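Long-range contacts in Hpr(Ser) kinase (PDB 3TQF), which probably binds ATP and phosphorylates the carrier protein HPr on a serine, and probably removes that phosphate again: residues Val19-Glu24 with Ile99-Pro104; Asn115-Thr120 with Lys130-Ile135. All coordinates share one frame; numbering follows the deposited sequence.

Interaction 1: Val19-Glu24 with Ile99-Pro104; sequences VLITGE and ISLVKP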
loop_
_atom_site.group_PDB
_atom_site.type_symbol
_atom_site.label_atom_id
_atom_site.label_comp_id
_atom_site.label_asym_id
_atom_site.label_seq_id
_atom_site.Cartn_x
_atom_site.Cartn_y
_atom_site.Cartn_z
ATOM N N VAL A 19 1.700 -9.220 -19.048
ATOM C CA VAL A 19 0.353 -9.177 -18.494
ATOM C C VAL A 19 -0.409 -7.965 -19.021
ATOM O O VAL A 19 0.051 -6.834 -18.881
ATOM C CB VAL A 19 0.401 -9.097 -16.958
ATOM C CG1 VAL A 19 -1.008 -9.026 -16.373
ATOM C CG2 VAL A 19 1.184 -10.288 -16.389
ATOM N N LEU A 20 -1.567 -8.220 -19.632
ATOM C CA LEU A 20 -2.466 -7.171 -20.114
ATOM C C LEU A 20 -3.488 -6.833 -19.030
ATOM O O LEU A 20 -4.147 -7.728 -18.517
ATOM C CB LEU A 20 -3.213 -7.654 -21.361
ATOM C CG LEU A 20 -2.395 -8.041 -22.596
ATOM C CD1 LEU A 20 -3.277 -8.710 -23.632
ATOM C CD2 LEU A 20 -1.722 -6.823 -23.189
ATOM N N ILE A 21 -3.627 -5.553 -18.688
ATOM C CA ILE A 21 -4.616 -5.117 -17.688
ATOM C C ILE A 21 -5.732 -4.285 -18.320
ATOM O O ILE A 21 -5.471 -3.312 -19.023
ATOM C CB ILE A 21 -3.994 -4.270 -16.578
ATOM C CG1 ILE A 21 -2.794 -4.979 -15.944
ATOM C CG2 ILE A 21 -5.032 -3.988 -15.517
ATOM C CD1 ILE A 21 -3.173 -5.982 -14.905
ATOM N N THR A 22 -6.971 -4.669 -18.020
ATOM C CA THR A 22 -8.170 -4.092 -18.617
ATOM C C THR A 22 -9.192 -3.769 -17.526
ATOM O O THR A 22 -9.113 -4.297 -16.419
ATOM C CB THR A 22 -8.764 -5.084 -19.658
ATOM O OG1 THR A 22 -8.448 -4.632 -20.981
ATOM C CG2 THR A 22 -10.275 -5.221 -19.531
ATOM N N GLY A 23 -10.142 -2.893 -17.838
ATOM C CA GLY A 23 -11.210 -2.552 -16.900
ATOM C C GLY A 23 -11.931 -1.273 -17.274
ATOM O O GLY A 23 -11.549 -0.591 -18.227
ATOM N N GLU A 24 -12.971 -0.942 -16.512
ATOM C CA GLU A 24 -13.722 0.298 -16.722
ATOM C C GLU A 24 -12.833 1.510 -16.510
ATOM O O GLU A 24 -11.727 1.400 -15.967
ATOM C CB GLU A 24 -14.913 0.388 -15.766
ATOM C CG GLU A 24 -15.997 -0.641 -16.017
ATOM C CD GLU A 24 -17.164 -0.510 -15.053
ATOM O OE1 GLU A 24 -17.538 0.636 -14.718
ATOM O OE2 GLU A 24 -17.713 -1.555 -14.634
ATOM N N ILE A 99 -5.517 -9.906 -17.545
ATOM C CA ILE A 99 -6.335 -9.719 -16.350
ATOM C C ILE A 99 -7.360 -8.625 -16.600
ATOM O O ILE A 99 -7.026 -7.540 -17.065
ATOM C CB ILE A 99 -5.492 -9.351 -15.117
ATOM C CG1 ILE A 99 -4.499 -10.466 -14.791
ATOM C CG2 ILE A 99 -6.391 -9.097 -13.914
ATOM C CD1 ILE A 99 -3.510 -10.091 -13.723
ATOM N N SER A 100 -8.613 -8.930 -16.284
ATOM C CA SER A 100 -9.721 -8.007 -16.465
ATOM C C SER A 100 -10.262 -7.633 -15.090
ATOM O O SER A 100 -10.874 -8.462 -14.420
ATOM C CB SER A 100 -10.808 -8.668 -17.310
ATOM O OG SER A 100 -11.837 -7.752 -17.616
ATOM N N LEU A 101 -10.018 -6.389 -14.673
ATOM C CA LEU A 101 -10.434 -5.905 -13.358
ATOM C C LEU A 101 -11.915 -5.596 -13.379
ATOM O O LEU A 101 -12.356 -4.758 -14.154
ATOM C CB LEU A 101 -9.662 -4.643 -12.976
ATOM C CG LEU A 101 -8.138 -4.750 -12.864
ATOM C CD1 LEU A 101 -7.549 -3.378 -12.626
ATOM C CD2 LEU A 101 -7.730 -5.713 -11.757
ATOM N N VAL A 102 -12.672 -6.272 -12.519
ATOM C CA VAL A 102 -14.129 -6.192 -12.516
ATOM C C VAL A 102 -14.633 -5.703 -11.169
ATOM O O VAL A 102 -14.054 -6.025 -10.136
ATOM C CB VAL A 102 -14.749 -7.573 -12.795
ATOM C CG1 VAL A 102 -16.272 -7.510 -12.735
ATOM C CG2 VAL A 102 -14.286 -8.093 -14.145
ATOM N N LYS A 103 -15.713 -4.925 -11.186
ATOM C CA LYS A 103 -16.345 -4.458 -9.957
ATOM C C LYS A 103 -17.032 -5.660 -9.318
ATOM O O LYS A 103 -17.719 -6.413 -10.010
ATOM C CB LYS A 103 -17.381 -3.367 -10.242
ATOM C CG LYS A 103 -16.860 -2.147 -11.017
ATOM C CD LYS A 103 -16.408 -1.012 -10.111
ATOM C CE LYS A 103 -16.197 0.272 -10.911
ATOM N NZ LYS A 103 -17.483 0.917 -11.307
ATOM N N PRO A 104 -16.850 -5.854 -8.002
ATOM C CA PRO A 104 -17.422 -7.003 -7.304
ATOM C C PRO A 104 -18.881 -7.300 -7.641
ATOM O O PRO A 104 -19.245 -8.466 -7.775
ATOM C CB PRO A 104 -17.282 -6.611 -5.837
ATOM C CG PRO A 104 -16.057 -5.785 -5.801
ATOM C CD PRO A 104 -15.992 -5.054 -7.110
HETATM O O HOH W 1 -16.657 -3.871 -13.766
#

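Interaction 2: Asn115-Thr120 with Lys130-Ile135; sequences NPLYRT and KILFPI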
loop_
_atom_site.group_PDB
_atom_site.type_symbol
_atom_site.label_atom_id
_atom_site.label_comp_id
_atom_site.label_asym_id
_atom_site.label_seq_id
_atom_site.Cartn_x
_atom_site.Cartn_y
_atom_site.Cartn_z
ATOM N N ASN A 115 -9.795 -21.364 -6.693
ATOM C CA ASN A 115 -9.021 -20.922 -7.855
ATOM C C ASN A 115 -9.569 -19.616 -8.424
ATOM O O ASN A 115 -10.696 -19.236 -8.119
ATOM C CB ASN A 115 -9.027 -22.009 -8.934
ATOM C CG ASN A 115 -7.948 -23.051 -8.716
ATOM O OD1 ASN A 115 -8.228 -24.173 -8.302
ATOM N ND2 ASN A 115 -6.701 -22.675 -8.986
ATOM N N PRO A 116 -8.773 -18.919 -9.255
ATOM C CA PRO A 116 -9.272 -17.702 -9.896
ATOM C C PRO A 116 -10.339 -18.009 -10.938
ATOM O O PRO A 116 -10.448 -19.149 -11.388
ATOM C CB PRO A 116 -8.031 -17.112 -10.583
ATOM C CG PRO A 116 -6.874 -17.959 -10.185
ATOM C CD PRO A 116 -7.403 -19.251 -9.684
ATOM N N LEU A 117 -11.117 -17.001 -11.321
ATOM C CA LEU A 117 -12.097 -17.181 -12.379
ATOM C C LEU A 117 -11.381 -17.051 -13.713
ATOM O O LEU A 117 -11.110 -15.943 -14.174
ATOM C CB LEU A 117 -13.244 -16.167 -12.265
ATOM C CG LEU A 117 -14.428 -16.360 -13.226
ATOM C CD1 LEU A 117 -14.933 -17.785 -13.200
ATOM C CD2 LEU A 117 -15.557 -15.398 -12.883
ATOM N N TYR A 118 -11.061 -18.199 -14.309
ATOM C CA TYR A 118 -10.325 -18.261 -15.571
ATOM C C TYR A 118 -11.269 -18.278 -16.770
ATOM O O TYR A 118 -12.293 -18.965 -16.765
ATOM C CB TYR A 118 -9.434 -19.509 -15.625
ATOM C CG TYR A 118 -8.019 -19.299 -15.144
ATOM C CD1 TYR A 118 -7.596 -19.775 -13.909
ATOM C CD2 TYR A 118 -7.095 -18.638 -15.934
ATOM C CE1 TYR A 118 -6.286 -19.592 -13.475
ATOM C CE2 TYR A 118 -5.784 -18.445 -15.506
ATOM C CZ TYR A 118 -5.387 -18.923 -14.280
ATOM O OH TYR A 118 -4.089 -18.724 -13.871
ATOM N N ARG A 119 -10.900 -17.510 -17.792
ATOM C CA ARG A 119 -11.533 -17.560 -19.103
ATOM C C ARG A 119 -10.422 -17.552 -20.147
ATOM O O ARG A 119 -9.251 -17.632 -19.797
ATOM C CB ARG A 119 -12.463 -16.362 -19.299
ATOM C CG ARG A 119 -13.685 -16.344 -18.381
ATOM C CD ARG A 119 -14.884 -15.734 -19.098
ATOM N NE ARG A 119 -15.980 -15.340 -18.213
ATOM C CZ ARG A 119 -16.797 -16.184 -17.577
ATOM N NH1 ARG A 119 -16.644 -17.502 -17.681
ATOM N NH2 ARG A 119 -17.773 -15.705 -16.810
ATOM N N THR A 120 -10.796 -17.478 -21.423
ATOM C CA THR A 120 -9.833 -17.350 -22.520
ATOM C C THR A 120 -10.176 -16.147 -23.397
ATOM O O THR A 120 -11.342 -15.896 -23.684
ATOM C CB THR A 120 -9.807 -18.614 -23.398
ATOM O OG1 THR A 120 -9.510 -19.758 -22.591
ATOM C CG2 THR A 120 -8.761 -18.496 -24.490
ATOM N N LYS A 130 -7.282 -15.714 -19.369
ATOM C CA LYS A 130 -7.885 -14.475 -18.895
ATOM C C LYS A 130 -8.480 -14.686 -17.515
ATOM O O LYS A 130 -9.224 -15.635 -17.303
ATOM C CB LYS A 130 -8.981 -14.027 -19.861
ATOM C CG LYS A 130 -9.491 -12.621 -19.637
ATOM C CD LYS A 130 -10.875 -12.451 -20.242
ATOM C CE LYS A 130 -11.200 -10.993 -20.537
ATOM N NZ LYS A 130 -12.186 -10.863 -21.656
ATOM N N ILE A 131 -8.150 -13.801 -16.581
ATOM C CA ILE A 131 -8.695 -13.870 -15.235
ATOM C C ILE A 131 -9.614 -12.685 -15.015
ATOM O O ILE A 131 -9.281 -11.570 -15.379
ATOM C CB ILE A 131 -7.578 -13.851 -14.169
ATOM C CG1 ILE A 131 -6.633 -15.041 -14.369
ATOM C CG2 ILE A 131 -8.177 -13.874 -12.764
ATOM C CD1 ILE A 131 -5.513 -15.114 -13.362
ATOM N N LEU A 132 -10.781 -12.941 -14.442
ATOM C CA LEU A 132 -11.667 -11.879 -13.979
ATOM C C LEU A 132 -11.356 -11.638 -12.511
ATOM O O LEU A 132 -11.590 -12.511 -11.683
ATOM C CB LEU A 132 -13.141 -12.278 -14.147
ATOM C CG LEU A 132 -13.647 -12.632 -15.551
ATOM C CD1 LEU A 132 -15.151 -12.797 -15.523
ATOM C CD2 LEU A 132 -13.267 -11.594 -16.587
ATOM N N PHE A 133 -10.811 -10.470 -12.186
ATOM C CA PHE A 133 -10.411 -10.174 -10.814
ATOM C C PHE A 133 -11.278 -9.095 -10.180
ATOM O O PHE A 133 -11.372 -7.996 -10.712
ATOM C CB PHE A 133 -8.947 -9.749 -10.750
ATOM C CG PHE A 133 -8.397 -9.746 -9.355
ATOM C CD1 PHE A 133 -8.320 -8.575 -8.627
ATOM C CD2 PHE A 133 -7.999 -10.928 -8.758
ATOM C CE1 PHE A 133 -7.833 -8.577 -7.341
ATOM C CE2 PHE A 133 -7.513 -10.938 -7.468
ATOM C CZ PHE A 133 -7.429 -9.761 -6.759
ATOM N N PRO A 134 -11.898 -9.403 -9.024
ATOM C CA PRO A 134 -12.734 -8.434 -8.329
ATOM C C PRO A 134 -11.906 -7.342 -7.671
ATOM O O PRO A 134 -10.945 -7.641 -6.968
ATOM C CB PRO A 134 -13.431 -9.277 -7.268
ATOM C CG PRO A 134 -12.489 -10.365 -6.985
ATOM C CD PRO A 134 -11.792 -10.665 -8.271
ATOM N N ILE A 135 -12.288 -6.089 -7.898
ATOM C CA ILE A 135 -11.537 -4.951 -7.387
ATOM C C ILE A 135 -12.223 -4.338 -6.168
ATOM O O ILE A 135 -13.287 -3.737 -6.284
ATOM C CB ILE A 135 -11.327 -3.878 -8.485
ATOM C CG1 ILE A 135 -10.467 -2.725 -7.961
ATOM C CG2 ILE A 135 -12.662 -3.348 -9.002
ATOM C CD1 ILE A 135 -9.749 -1.950 -9.071
HETATM O O HOH W 2 -10.599 -14.229 -10.001
#

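Interaction 1: Val19-Glu24 with Ile99-Pro104
L20 and T22 trade backbone hydrogen bonds with I99 and L101, joining two parallel strands side by side in the central sheet. I99 N gives its hydrogen to L20 O at 2.8 Å, I99 O receives T22 N, and T22 O accepts L101 N at 2.9 Å.

I99 lies at the middle of the buried face. Its CB lies 4.1 Å from I21 CD1, the two isoleucines running side by side in the same direction. With CG1 anti to the carbonyl carbon (chi1 -61°), the longer branch heads for V19: CG1 comes close to V19 CG1, and CD1 reaches the same methyl at 3.8 Å. Further along, I21 CG2 meets L101 CD1 at 3.9 Å. Helix 141-165 covers this face, touching V19, I99 and L101. On the other face of the sheet, T22 CG2 rests against S100 OG.

Beyond L101 the contact turns polar. K103, bent at chi2, swings NZ to within 3.4 Å of E24 OE1, a weak salt bridge, while a water joins E24 OE2 to K103 N; the stronger partner of that carboxylate is K106, which pairs with OE2. G23 O also accepts a bond from K29 NZ. Strand 17-23 running into a loop and then helix 29-38 is consistent with the Walker A P-loop of HPr kinase/phosphatases.

Interaction 2: Asn115-Thr120 with Lys130-Ile135
I131 carries CG1 anti to its carbonyl carbon (chi1 -60°), and the Y118 ring is turned to meet it; together these settings lay the isoleucine's longer branch over one face of the tyrosine ring. The two residues form a non-hydrogen-bonded pair in the antiparallel beta hairpin of strands 117-123 and 126-134, which lies at one edge of the mixed sheet within this chain. I131 CG1 stands 4.1 Å from the centroid of the Y118 ring, 26° off its normal, a CH-pi contact, and CD1 carries on toward CZ and OH. The hydroxyl itself is hydrogen-bonded to H152 on helix 141-165, so the ring is held at its far end as well as over this face. The other branch of I131, CG2, rests on P116 CB at 3.9 Å.

L117, L132 and R119 meet on the opposite face of the hairpin. L117 CD2 touches L132 CD1 at 3.7 Å, the two side chains crossing at a slant, and the same L132 methyl lies near R119 NE, giving the arginine an apolar neighbour. P108 also packs against both L132 and R119.

The backbones are tied by R119 N to K130 O, by K130 N to R119 O at 2.8 Å, and by L132 N to L117 O at 3.0 Å. Toward P116, a water spans the strands, accepting from L117 N at 3.1 Å and donating to L132 O at 2.6 Å.

Strand 92-102 lies between strand 17-23 of interaction 1 and strand 126-134 of interaction 2, so the two contacts are successive seams of one sheet. V102 N to F133 O and V102 O to I135 N are probable hydrogen bonds between them, and S100 CB packs on L132 CD2. Both are partly buried, interaction 1 the more so: half its touching residues are buried, against two of eight in interaction 2. Interaction 1 is parallel, with an aliphatic buried face and a charged end by the presumed P-loop. Interaction 2 is antiparallel; an aromatic face and an arginine enter its chemistry. Helix 141-165 backs both, whereas a second subunit reaches only interaction 2, at P116, F133 and P134.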